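DNA replication protein DnaC (PDB 3ECC) probably loads the replicative helicase onto DNA during the initiation of bacterial replication, binding ATP through a P-loop NTPase domain of the AAA+ type. Local coordinates at residues Y128-L133 with Y171-L176. Residues are numbered along the deposited sequence; the frame is centred on the assembly and turned at random.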
loop_
_atom_site.group_PDB
_atom_site.type_symbol
_atom_site.label_atom_id
_atom_site.label_comp_id
_atom_site.label_asym_id
_atom_site.label_seq_id
_atom_site.Cartn_x
_atom_site.Cartn_y
_atom_site.Cartn_z
ATOM N N TYR A 128 12.456 -4.908 -5.472
ATOM C CA TYR A 128 12.206 -5.107 -6.890
ATOM C C TYR A 128 11.414 -3.941 -7.479
ATOM O O TYR A 128 11.792 -3.384 -8.516
ATOM C CB TYR A 128 11.453 -6.412 -7.104
ATOM C CG TYR A 128 11.315 -6.811 -8.542
ATOM C CD1 TYR A 128 12.295 -7.588 -9.172
ATOM C CD2 TYR A 128 10.204 -6.422 -9.282
ATOM C CE1 TYR A 128 12.169 -7.960 -10.506
ATOM C CE2 TYR A 128 10.065 -6.788 -10.616
ATOM C CZ TYR A 128 11.048 -7.555 -11.226
ATOM O OH TYR A 128 10.903 -7.915 -12.544
ATOM N N ARG A 129 10.340 -3.558 -6.795
ATOM C CA ARG A 129 9.462 -2.488 -7.259
ATOM C C ARG A 129 10.093 -1.117 -7.080
ATOM O O ARG A 129 9.740 -0.179 -7.784
ATOM C CB ARG A 129 8.105 -2.564 -6.556
ATOM C CG ARG A 129 7.316 -3.821 -6.923
ATOM C CD ARG A 129 5.958 -3.887 -6.247
ATOM N NE ARG A 129 4.997 -2.961 -6.850
ATOM C CZ ARG A 129 4.438 -3.135 -8.045
ATOM N NH1 ARG A 129 4.743 -4.203 -8.773
ATOM N NH2 ARG A 129 3.587 -2.230 -8.523
ATOM N N TYR A 130 11.034 -1.013 -6.142
ATOM C CA TYR A 130 11.902 0.170 -6.010
ATOM C C TYR A 130 12.894 0.278 -7.178
ATOM O O TYR A 130 13.057 1.346 -7.765
ATOM C CB TYR A 130 12.668 0.130 -4.681
ATOM C CG TYR A 130 13.646 1.269 -4.467
ATOM C CD1 TYR A 130 13.200 2.532 -4.093
ATOM C CD2 TYR A 130 15.019 1.078 -4.614
ATOM C CE1 TYR A 130 14.092 3.580 -3.888
ATOM C CE2 TYR A 130 15.917 2.122 -4.412
ATOM C CZ TYR A 130 15.446 3.367 -4.049
ATOM O OH TYR A 130 16.322 4.407 -3.850
ATOM N N ASN A 131 13.556 -0.825 -7.509
ATOM C CA ASN A 131 14.566 -0.810 -8.572
ATOM C C ASN A 131 13.980 -0.657 -9.975
ATOM O O ASN A 131 14.593 -0.036 -10.850
ATOM C CB ASN A 131 15.440 -2.065 -8.509
ATOM C CG ASN A 131 16.234 -2.157 -7.226
ATOM O OD1 ASN A 131 16.608 -1.140 -6.635
ATOM N ND2 ASN A 131 16.484 -3.379 -6.776
ATOM N N ASN A 132 12.797 -1.234 -10.182
ATOM C CA ASN A 132 12.179 -1.262 -11.507
ATOM C C ASN A 132 11.017 -0.286 -11.635
ATOM O O ASN A 132 10.164 -0.445 -12.499
ATOM C CB ASN A 132 11.732 -2.684 -11.866
ATOM C CG ASN A 132 12.839 -3.722 -11.655
ATOM O OD1 ASN A 132 13.971 -3.384 -11.330
ATOM N ND2 ASN A 132 12.506 -4.985 -11.845
ATOM N N LEU A 133 11.003 0.724 -10.769
ATOM C CA LEU A 133 10.032 1.820 -10.829
ATOM C C LEU A 133 8.608 1.322 -10.996
ATOM O O LEU A 133 7.873 1.759 -11.876
ATOM C CB LEU A 133 10.396 2.829 -11.930
ATOM C CG LEU A 133 11.794 3.457 -11.876
ATOM C CD1 LEU A 133 12.075 4.246 -13.132
ATOM C CD2 LEU A 133 11.980 4.324 -10.645
ATOM N N TYR A 171 9.921 5.288 1.578
ATOM C CA TYR A 171 9.882 6.729 1.724
ATOM C C TYR A 171 10.347 7.476 0.468
ATOM O O TYR A 171 9.867 8.568 0.188
ATOM C CB TYR A 171 10.688 7.164 2.953
ATOM C CG TYR A 171 10.552 8.630 3.291
ATOM C CD1 TYR A 171 9.299 9.203 3.518
ATOM C CD2 TYR A 171 11.676 9.447 3.405
ATOM C CE1 TYR A 171 9.170 10.552 3.835
ATOM C CE2 TYR A 171 11.556 10.793 3.718
ATOM C CZ TYR A 171 10.303 11.341 3.933
ATOM O OH TYR A 171 10.173 12.684 4.244
ATOM N N GLU A 172 11.259 6.886 -0.303
ATOM C CA GLU A 172 11.676 7.511 -1.556
ATOM C C GLU A 172 10.590 7.425 -2.622
ATOM O O GLU A 172 10.297 8.420 -3.278
ATOM C CB GLU A 172 13.016 6.954 -2.075
ATOM C CG GLU A 172 13.279 7.236 -3.577
ATOM C CD GLU A 172 14.746 7.508 -3.917
ATOM O OE1 GLU A 172 15.224 7.012 -4.962
ATOM O OE2 GLU A 172 15.414 8.236 -3.154
ATOM N N MET A 173 9.996 6.246 -2.796
ATOM C CA MET A 173 9.051 6.027 -3.894
ATOM C C MET A 173 7.641 6.580 -3.649
ATOM O O MET A 173 6.947 6.966 -4.590
ATOM C CB MET A 173 8.987 4.539 -4.269
ATOM C CG MET A 173 10.183 4.060 -5.122
ATOM S SD MET A 173 10.021 4.201 -6.952
ATOM C CE MET A 173 9.365 2.586 -7.391
ATOM N N ASN A 174 7.230 6.632 -2.389
ATOM C CA ASN A 174 5.864 7.016 -2.064
ATOM C C ASN A 174 5.740 8.366 -1.374
ATOM O O ASN A 174 6.675 8.837 -0.730
ATOM C CB ASN A 174 5.185 5.922 -1.232
ATOM C CG ASN A 174 4.787 4.731 -2.066
ATOM O OD1 ASN A 174 5.144 4.633 -3.239
ATOM N ND2 ASN A 174 4.035 3.818 -1.470
ATOM N N GLU A 175 4.578 8.992 -1.528
ATOM C CA GLU A 175 4.239 10.157 -0.734
ATOM C C GLU A 175 3.438 9.726 0.494
ATOM O O GLU A 175 2.531 8.901 0.391
ATOM C CB GLU A 175 3.443 11.156 -1.568
ATOM C CG GLU A 175 3.796 12.603 -1.272
ATOM C CD GLU A 175 2.641 13.545 -1.535
ATOM O OE1 GLU A 175 2.112 13.530 -2.674
ATOM O OE2 GLU A 175 2.259 14.291 -0.604
ATOM N N LEU A 176 3.779 10.279 1.653
ATOM C CA LEU A 176 3.126 9.888 2.898
ATOM C C LEU A 176 1.861 10.703 3.153
ATOM O O LEU A 176 1.880 11.931 3.092
ATOM C CB LEU A 176 4.090 10.021 4.081
ATOM C CG LEU A 176 3.687 9.320 5.387
ATOM C CD1 LEU A 176 4.175 7.864 5.404
ATOM C CD2 LEU A 176 4.210 10.086 6.606
#
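Y130 and M173 carry most of this contact, which buries 237 Å² between the last turn of helix 116-131 with the loop after it and the end of helix 164-173. The Y130 ring meets M173 at its CD1 corner, 3.5 Å from M173 CG, the two side chains crossing obliquely. Setting CG of Y130 opposite the backbone N (chi1 177°) swings the ring across to the neighbouring helix, although its CB does not point there. E172 crosses the ring at about a right angle: its CG sits at the edge near the ring plane, 3.8 Å from Y130 CE1, and its carboxylate is turned 43° from the ring. Beyond the rim, Y130 OH and E172 OE1 are 3.0 Å apart.

Both helices border the parallel sheet of a P-loop NTPase core, strand order 2-3-4-1-5: helix 116-131 leads through a short loop to strand 136-141, while helix 164-173 passes straight into strand 174-178. The contact joins these two connections at the surface, away from the nucleotide. R129 is buried against T136 of strand 136-141, and its NH2 donates to the backbone oxygens of S135 and S101; N174 ND2 bonds to T136 O and T42 OG1, tying the start of its strand to the sheet.

M173 is bent at chi2 (-89°), which carries its sulfur past Y130 to the loop after helix 116-131. There M173 SD lies 4.2 Å from L133 CD2, an apolar contact at the exposed margin. An alanine at Y130 would remove the ring and hydroxyl, and would probably leave M173 CG without its aromatic neighbour and the E172 side chain freer to turn.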